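Local structure of glucose 1-dehydrogenase (Haloferax mediterranei, 2VWH) at residues 33-38 / 352-357; 64-69 / 82-87. The protein catalyses the oxidation of D-glucose and some other aldose sugars with NADP(+) or NAD(+) as electron acceptor, using a catalytic zinc ion. All blocks are in the same frame, centred on the assembly; numbering follows the deposited sequence.

Contact 1 of 2, residues 33-38 / 352-357. With ZN (zinc ion), chain D; NAP (NADP nicotinamide-adenine-dinucleotide phosphate), chain B; BGC (beta-D-glucopyranose), chain C.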
loop_
_atom_site.group_PDB
_atom_site.type_symbol
_atom_site.label_atom_id
_atom_site.label_comp_id
_atom_site.label_asym_id
_atom_site.label_seq_id
_atom_site.Cartn_x
_atom_site.Cartn_y
_atom_site.Cartn_z
ATOM N N LEU A 33 36.554 -10.226 -2.362
ATOM C CA LEU A 33 37.150 -9.412 -3.416
ATOM C C LEU A 33 36.976 -7.933 -3.104
ATOM O O LEU A 33 37.957 -7.220 -2.856
ATOM C CB LEU A 33 36.556 -9.773 -4.789
ATOM C CG LEU A 33 36.792 -11.220 -5.231
ATOM C CD1 LEU A 33 35.944 -11.570 -6.473
ATOM C CD2 LEU A 33 38.286 -11.453 -5.486
ATOM N N ARG A 34 35.720 -7.484 -3.115
ATOM C CA ARG A 34 35.363 -6.094 -2.895
ATOM C C ARG A 34 34.096 -5.997 -2.053
ATOM O O ARG A 34 33.202 -6.859 -2.124
ATOM C CB ARG A 34 35.137 -5.361 -4.218
ATOM C CG ARG A 34 36.401 -5.162 -5.044
ATOM C CD ARG A 34 36.086 -4.741 -6.475
ATOM N NE ARG A 34 37.319 -4.400 -7.182
ATOM C CZ ARG A 34 37.429 -3.570 -8.220
ATOM N NH1 ARG A 34 36.377 -2.951 -8.748
ATOM N NH2 ARG A 34 38.630 -3.349 -8.740
ATOM N N VAL A 35 34.036 -4.956 -1.239
ATOM C CA VAL A 35 32.882 -4.712 -0.400
ATOM C C VAL A 35 32.512 -3.244 -0.542
ATOM O O VAL A 35 33.358 -2.354 -0.377
ATOM C CB VAL A 35 33.163 -5.055 1.085
ATOM C CG1 VAL A 35 31.907 -4.828 1.947
ATOM C CG2 VAL A 35 33.632 -6.493 1.214
ATOM N N GLY A 36 31.250 -2.999 -0.868
ATOM C CA GLY A 36 30.739 -1.659 -1.007
ATOM C C GLY A 36 30.405 -1.013 0.328
ATOM O O GLY A 36 30.327 -1.687 1.356
ATOM N N VAL A 37 30.193 0.303 0.278
ATOM C CA VAL A 37 29.767 1.116 1.419
ATOM C C VAL A 37 28.509 1.876 1.035
ATOM O O VAL A 37 28.454 2.458 -0.044
ATOM C CB VAL A 37 30.872 2.129 1.817
ATOM C CG1 VAL A 37 30.427 2.987 2.990
ATOM C CG2 VAL A 37 32.158 1.398 2.166
ATOM N N ASP A 38 27.475 1.849 1.879
ATOM C CA ASP A 38 26.277 2.645 1.597
ATOM C C ASP A 38 25.869 3.517 2.794
ATOM O O ASP A 38 26.573 3.576 3.795
ATOM C CB ASP A 38 25.126 1.786 1.021
ATOM C CG ASP A 38 24.347 0.983 2.073
ATOM O OD1 ASP A 38 24.680 0.953 3.269
ATOM O OD2 ASP A 38 23.359 0.364 1.663
ATOM N N ILE A 352 35.857 -1.072 -1.006
ATOM C CA ILE A 352 37.200 -1.474 -0.583
ATOM C C ILE A 352 37.567 -2.791 -1.268
ATOM O O ILE A 352 36.787 -3.747 -1.268
ATOM C CB ILE A 352 37.268 -1.671 0.947
ATOM C CG1 ILE A 352 36.889 -0.364 1.659
ATOM C CG2 ILE A 352 38.661 -2.181 1.374
ATOM C CD1 ILE A 352 36.642 -0.528 3.148
ATOM N N GLU A 353 38.754 -2.823 -1.861
ATOM C CA GLU A 353 39.274 -4.018 -2.501
ATOM C C GLU A 353 40.214 -4.780 -1.573
ATOM O O GLU A 353 41.258 -4.264 -1.175
ATOM C CB GLU A 353 40.015 -3.640 -3.780
ATOM C CG GLU A 353 40.515 -4.832 -4.557
ATOM C CD GLU A 353 41.092 -4.437 -5.892
ATOM O OE1 GLU A 353 42.233 -3.975 -5.920
ATOM O OE2 GLU A 353 40.410 -4.609 -6.912
ATOM N N PHE A 354 39.828 -6.010 -1.246
ATOM C CA PHE A 354 40.616 -6.899 -0.406
ATOM C C PHE A 354 41.530 -7.767 -1.237
ATOM O O PHE A 354 42.645 -8.042 -0.822
ATOM C CB PHE A 354 39.717 -7.775 0.456
ATOM C CG PHE A 354 39.123 -7.056 1.628
ATOM C CD1 PHE A 354 38.054 -6.194 1.452
ATOM C CD2 PHE A 354 39.634 -7.232 2.904
ATOM C CE1 PHE A 354 37.511 -5.520 2.523
ATOM C CE2 PHE A 354 39.084 -6.558 3.982
ATOM C CZ PHE A 354 38.028 -5.701 3.787
ATOM N N SER A 355 41.064 -8.197 -2.408
ATOM C CA SER A 355 41.880 -9.015 -3.308
ATOM C C SER A 355 41.303 -9.004 -4.711
ATOM O O SER A 355 40.217 -8.497 -4.930
ATOM C CB SER A 355 41.986 -10.461 -2.799
ATOM O OG SER A 355 40.747 -11.144 -2.889
ATOM N N THR A 356 42.033 -9.583 -5.659
ATOM C CA THR A 356 41.577 -9.664 -7.045
ATOM C C THR A 356 41.456 -11.127 -7.446
ATOM O O THR A 356 41.923 -12.013 -6.726
ATOM C CB THR A 356 42.531 -8.923 -7.984
ATOM O OG1 THR A 356 43.840 -9.506 -7.899
ATOM C CG2 THR A 356 42.602 -7.458 -7.594
ATOM N N VAL A 357 40.793 -11.388 -8.567
ATOM C CA VAL A 357 40.543 -12.770 -8.984
ATOM C C VAL A 357 41.820 -13.321 -9.589
ATOM O O VAL A 357 42.352 -14.329 -9.115
ATOM C CB VAL A 357 39.396 -12.890 -10.011
ATOM C CG1 VAL A 357 39.091 -14.350 -10.278
ATOM C CG2 VAL A 357 38.147 -12.187 -9.511
ATOM O OXT VAL A 357 42.339 -12.737 -10.543
HETATM ZN ZN ZN D . 22.803 -1.561 1.939
HETATM P PA NAP B . 22.531 8.090 1.182
HETATM O O1A NAP B . 23.828 7.948 0.496
HETATM O O2A NAP B . 22.561 8.690 2.507
HETATM O O5B NAP B . 21.551 8.899 0.216
HETATM C C5B NAP B . 20.483 9.649 0.742
HETATM C C4B NAP B . 20.369 10.895 -0.112
HETATM O O4B NAP B . 19.164 11.554 0.179
HETATM C C3B NAP B . 21.520 11.870 0.162
HETATM O O3B NAP B . 22.291 12.033 -1.007
HETATM C C2B NAP B . 20.818 13.142 0.583
HETATM O O2B NAP B . 21.375 14.281 -0.009
HETATM C C1B NAP B . 19.392 12.934 0.086
HETATM N N9A NAP B . 18.454 13.731 0.884
HETATM C C8A NAP B . 18.259 13.677 2.249
HETATM N N7A NAP B . 17.317 14.584 2.578
HETATM C C5A NAP B . 16.928 15.228 1.448
HETATM C C6A NAP B . 16.005 16.239 1.223
HETATM N N6A NAP B . 15.319 16.756 2.242
HETATM N N1A NAP B . 15.811 16.700 -0.061
HETATM C C2A NAP B . 16.512 16.145 -1.113
HETATM N N3A NAP B . 17.429 15.141 -0.889
HETATM C C4A NAP B . 17.628 14.694 0.376
HETATM O O3 NAP B . 21.865 6.632 1.307
HETATM P PN NAP B . 21.697 5.442 0.232
HETATM O O1N NAP B . 21.415 5.986 -1.118
HETATM O O2N NAP B . 22.776 4.440 0.415
HETATM O O5D NAP B . 20.323 4.831 0.818
HETATM C C5D NAP B . 19.133 5.579 0.832
HETATM C C4D NAP B . 18.296 5.302 2.082
HETATM O O4D NAP B . 17.812 3.979 2.022
HETATM C C3D NAP B . 19.023 5.398 3.423
HETATM O O3D NAP B . 18.092 5.811 4.407
HETATM C C2D NAP B . 19.470 3.977 3.666
HETATM O O2D NAP B . 19.734 3.674 5.001
HETATM C C1D NAP B . 18.259 3.225 3.150
HETATM N N1N NAP B . 18.462 1.843 2.662
HETATM C C2N NAP B . 17.446 0.961 2.949
HETATM C C3N NAP B . 17.475 -0.340 2.491
HETATM C C7N NAP B . 16.236 -1.173 2.644
HETATM O O7N NAP B . 16.376 -2.557 2.531
HETATM N N7N NAP B . 15.035 -0.621 2.907
HETATM C C4N NAP B . 18.572 -0.773 1.729
HETATM C C5N NAP B . 19.587 0.156 1.410
HETATM C C6N NAP B . 19.523 1.471 1.881
HETATM P P2B NAP B . 22.583 15.101 0.696
HETATM O O1X NAP B . 23.836 14.329 0.502
HETATM O O2X NAP B . 22.302 15.308 2.141
HETATM O O3X NAP B . 22.641 16.408 -0.049
HETATM C C2 BGC C . 20.814 -3.452 3.477
HETATM C C3 BGC C . 19.606 -4.368 3.616
HETATM C C4 BGC C . 19.030 -4.167 5.008
HETATM C C5 BGC C . 18.709 -2.671 5.253
HETATM C C6 BGC C . 18.132 -2.476 6.659
HETATM C C1 BGC C . 20.427 -2.016 3.774
HETATM O O1 BGC C . 21.533 -1.218 3.453
HETATM O O2 BGC C . 21.140 -3.409 2.117
HETATM O O3 BGC C . 19.997 -5.713 3.416
HETATM O O4 BGC C . 17.926 -5.019 5.187
HETATM O O5 BGC C . 19.891 -1.863 5.066
HETATM O O6 BGC C . 19.156 -2.738 7.583
HETATM O O HOH W 1 22.929 -1.977 0.045
#
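Arg-34 and Glu-353 form a salt bridge on one face of the sheet, where they are a non-hydrogen-bonded antiparallel pair. The guanidinium grips side-on, with NE and NH2 both on one oxygen. NH2 of Arg-34 lies 2.8 Å from OE2 of Glu-353, and NE of Arg-34 3.1 Å from the same OE2. The oxygen sits at the guanidinium edge, in its plane. Both nitrogens reach OE2 from the same side of the carboxylate plane, and the two planes are turned 44° apart. CG of Glu-353 is anti to the backbone N (chi1 -176°) and the chain beyond it is extended, which carries the carboxylate to the arginine. Without the two donors of Arg-34, as with an alanine here, the Glu-353 carboxylate is likely to be left without its mate.

Val-35 and Ile-352 are the hydrogen-bonded pair: N of Val-35 is 3.0 Å from O of Ile-352, and N of Ile-352 is 2.9 Å from O of Val-35. Past them, O of Leu-33 accepts two amides, N of Phe-354 at 2.7 Å and N of Ser-355 at 3.3 Å. The second lies in the carbonyl plane, on a lone pair.

Leu-33 carries much of the packing. Its CD2 meets OG of Ser-355, whose hydroxyl is hydrogen-bonded to O of Thr-32 and NE of Arg-31. CD1 of Leu-33 is 3.8 Å from CG2 of the poorly ordered Val-357. CG2 of Val-35 approaches the Phe-354 ring obliquely.

Strand 27-37 runs on to Asp-38, which binds the catalytic zinc through OD2, 2.0 Å away, and caps helix 39-46. Along the other edge of strand 27-37, Leu-33 and Arg-34 both face Val-66 in a classic beta bulge. Strand 328-333 pairs in parallel with strand 349-353, and its Val-331 touches both Arg-34 and Glu-353.

Contact 2 of 2, residues 64-69 / 82-87. With BGC (beta-D-glucopyranose), chain C.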
loop_
_atom_site.group_PDB
_atom_site.type_symbol
_atom_site.label_atom_id
_atom_site.label_comp_id
_atom_site.label_asym_id
_atom_site.label_seq_id
_atom_site.Cartn_x
_atom_site.Cartn_y
_atom_site.Cartn_z
ATOM N N GLU A 64 27.460 -5.376 1.442
ATOM C CA GLU A 64 27.409 -5.449 -0.018
ATOM C C GLU A 64 28.725 -6.074 -0.504
ATOM O O GLU A 64 29.715 -5.376 -0.660
ATOM C CB GLU A 64 27.295 -4.050 -0.633
ATOM C CG GLU A 64 26.102 -3.199 -0.213
ATOM C CD GLU A 64 26.120 -1.799 -0.834
ATOM O OE1 GLU A 64 27.209 -1.332 -1.256
ATOM O OE2 GLU A 64 25.044 -1.146 -0.914
ATOM N N ALA A 65 28.754 -7.375 -0.734
ATOM C CA ALA A 65 30.036 -8.043 -0.946
ATOM C C ALA A 65 30.029 -8.921 -2.173
ATOM O O ALA A 65 28.986 -9.421 -2.582
ATOM C CB ALA A 65 30.385 -8.878 0.265
ATOM N N VAL A 66 31.213 -9.110 -2.747
ATOM C CA VAL A 66 31.439 -10.145 -3.749
ATOM C C VAL A 66 32.768 -10.847 -3.412
ATOM O O VAL A 66 33.720 -10.217 -2.972
ATOM C CB VAL A 66 31.423 -9.552 -5.184
ATOM C CG1 VAL A 66 32.501 -8.429 -5.348
ATOM C CG2 VAL A 66 31.562 -10.646 -6.253
ATOM N N GLY A 67 32.809 -12.155 -3.624
ATOM C CA GLY A 67 33.961 -12.961 -3.286
ATOM C C GLY A 67 34.114 -14.135 -4.223
ATOM O O GLY A 67 33.296 -14.344 -5.121
ATOM N N VAL A 68 35.188 -14.889 -4.021
ATOM C CA VAL A 68 35.458 -16.098 -4.805
ATOM C C VAL A 68 35.547 -17.288 -3.858
ATOM O O VAL A 68 36.178 -17.207 -2.788
ATOM C CB VAL A 68 36.755 -15.973 -5.649
ATOM C CG1 VAL A 68 37.954 -15.637 -4.765
ATOM C CG2 VAL A 68 36.994 -17.265 -6.465
ATOM N N VAL A 69 34.883 -18.374 -4.232
ATOM C CA VAL A 69 34.879 -19.585 -3.423
ATOM C C VAL A 69 36.264 -20.228 -3.475
ATOM O O VAL A 69 36.756 -20.572 -4.556
ATOM C CB VAL A 69 33.817 -20.587 -3.897
ATOM C CG1 VAL A 69 33.890 -21.887 -3.074
ATOM C CG2 VAL A 69 32.428 -19.969 -3.799
ATOM N N ILE A 82 32.219 -17.243 -8.490
ATOM C CA ILE A 82 32.058 -15.878 -8.002
ATOM C C ILE A 82 30.693 -15.845 -7.355
ATOM O O ILE A 82 29.705 -16.210 -7.980
ATOM C CB ILE A 82 32.175 -14.821 -9.128
ATOM C CG1 ILE A 82 33.504 -14.971 -9.884
ATOM C CG2 ILE A 82 32.051 -13.392 -8.561
ATOM C CD1 ILE A 82 34.739 -14.945 -9.001
ATOM N N VAL A 83 30.646 -15.420 -6.095
ATOM C CA VAL A 83 29.422 -15.444 -5.307
ATOM C C VAL A 83 29.196 -14.110 -4.599
ATOM O O VAL A 83 30.136 -13.406 -4.257
ATOM C CB VAL A 83 29.426 -16.580 -4.247
ATOM C CG1 VAL A 83 29.371 -17.968 -4.919
ATOM C CG2 VAL A 83 30.645 -16.462 -3.297
ATOM N N VAL A 84 27.922 -13.780 -4.414
ATOM C CA VAL A 84 27.485 -12.661 -3.591
ATOM C C VAL A 84 26.638 -13.232 -2.457
ATOM O O VAL A 84 25.694 -13.982 -2.703
ATOM C CB VAL A 84 26.669 -11.669 -4.434
ATOM C CG1 VAL A 84 25.931 -10.639 -3.547
ATOM C CG2 VAL A 84 27.596 -10.985 -5.463
ATOM N N PRO A 85 26.989 -12.913 -1.204
ATOM C CA PRO A 85 26.188 -13.395 -0.087
ATOM C C PRO A 85 24.918 -12.567 0.149
ATOM O O PRO A 85 24.933 -11.345 -0.009
ATOM C CB PRO A 85 27.141 -13.243 1.099
ATOM C CG PRO A 85 27.948 -12.025 0.744
ATOM C CD PRO A 85 28.133 -12.099 -0.749
ATOM N N THR A 86 23.837 -13.231 0.569
ATOM C CA THR A 86 22.686 -12.522 1.125
ATOM C C THR A 86 23.064 -11.983 2.513
ATOM O O THR A 86 24.107 -12.327 3.078
ATOM C CB THR A 86 21.396 -13.402 1.198
ATOM O OG1 THR A 86 21.565 -14.458 2.166
ATOM C CG2 THR A 86 21.052 -14.006 -0.197
ATOM N N VAL A 87 22.208 -11.149 3.069
ATOM C CA VAL A 87 22.559 -10.410 4.277
ATOM C C VAL A 87 21.976 -11.010 5.573
ATOM O O VAL A 87 22.651 -11.012 6.622
ATOM C CB VAL A 87 22.171 -8.935 4.102
ATOM C CG1 VAL A 87 22.438 -8.138 5.385
ATOM C CG2 VAL A 87 22.943 -8.353 2.894
HETATM C C2 BGC C . 20.814 -3.452 3.477
HETATM C C3 BGC C . 19.606 -4.368 3.616
HETATM C C4 BGC C . 19.030 -4.167 5.008
HETATM C C5 BGC C . 18.709 -2.671 5.253
HETATM C C6 BGC C . 18.132 -2.476 6.659
HETATM C C1 BGC C . 20.427 -2.016 3.774
HETATM O O1 BGC C . 21.533 -1.218 3.453
HETATM O O2 BGC C . 21.140 -3.409 2.117
HETATM O O3 BGC C . 19.997 -5.713 3.416
HETATM O O4 BGC C . 17.926 -5.019 5.187
HETATM O O5 BGC C . 19.891 -1.863 5.066
HETATM O O6 BGC C . 19.156 -2.738 7.583
HETATM O O HOH W 2 26.203 -8.771 -0.305
#
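Val-66 and Ile-82 meet by their CG2 methyls, 3.6 Å apart, with the two side chains crossing obliquely. A chi1 of 58° sets CG2 of Val-66 anti to the backbone N, which turns this methyl to Ile-82 and to CG2 of Val-84. Ile-82 sends its other branch to Val-68, where CD1 of Ile-82 lies 4.0 Å from CB of Val-68. Ile-82 therefore bridges two valines of the neighbouring strand.

Val-83 points to the other face. Its CG1 is 3.8 Å from CG2 of Val-69, and these side chains cross at about a right angle. Val-83 is paired with Gly-67, which has no side chain to set against it. Two backbone bonds join this pair: N of Gly-67 to O of Val-83, and N of Val-83 to O of Gly-67, both 3.0 Å.

Toward the active site the strands part company. CG of Pro-85 rests 4.0 Å from CB of Ala-65, and Tyr-123 touches both residues. A water links N of Ala-65 to O of Pro-85, accepting from the amide and donating to the carbonyl.

This is an antiparallel beta hairpin within the GroES-like domain of a zinc-containing alcohol dehydrogenase. Glu-64, a residue of the catalytic zinc site, lies on strand 64-71, and Val-87 beyond the other strand faces O3 of the bound glucose.

How the contacts relate
Contact 1 and contact 2 belong to one mixed sheet, in which strands 27-37 and 64-71 are neighbours. Contact 2 is also nested within the chain between the two segments of contact 1. Probable backbone hydrogen bonds join them, as between N of Gly-36 and O of Glu-64, 2.8 Å apart. Contact 2 is fully buried, and its side chains meet by aliphatic packing. Contact 1 is only partly buried; it adds an ion pair and ends at the exposed C-terminus. It joins distant parts of the sequence, whereas contact 2 closes a local hairpin. Both lead to the catalytic site, through Asp-38 and Glu-64. NZ of Lys-349 hydrogen-bonds to O of Val-37 and forms a salt bridge with Glu-64.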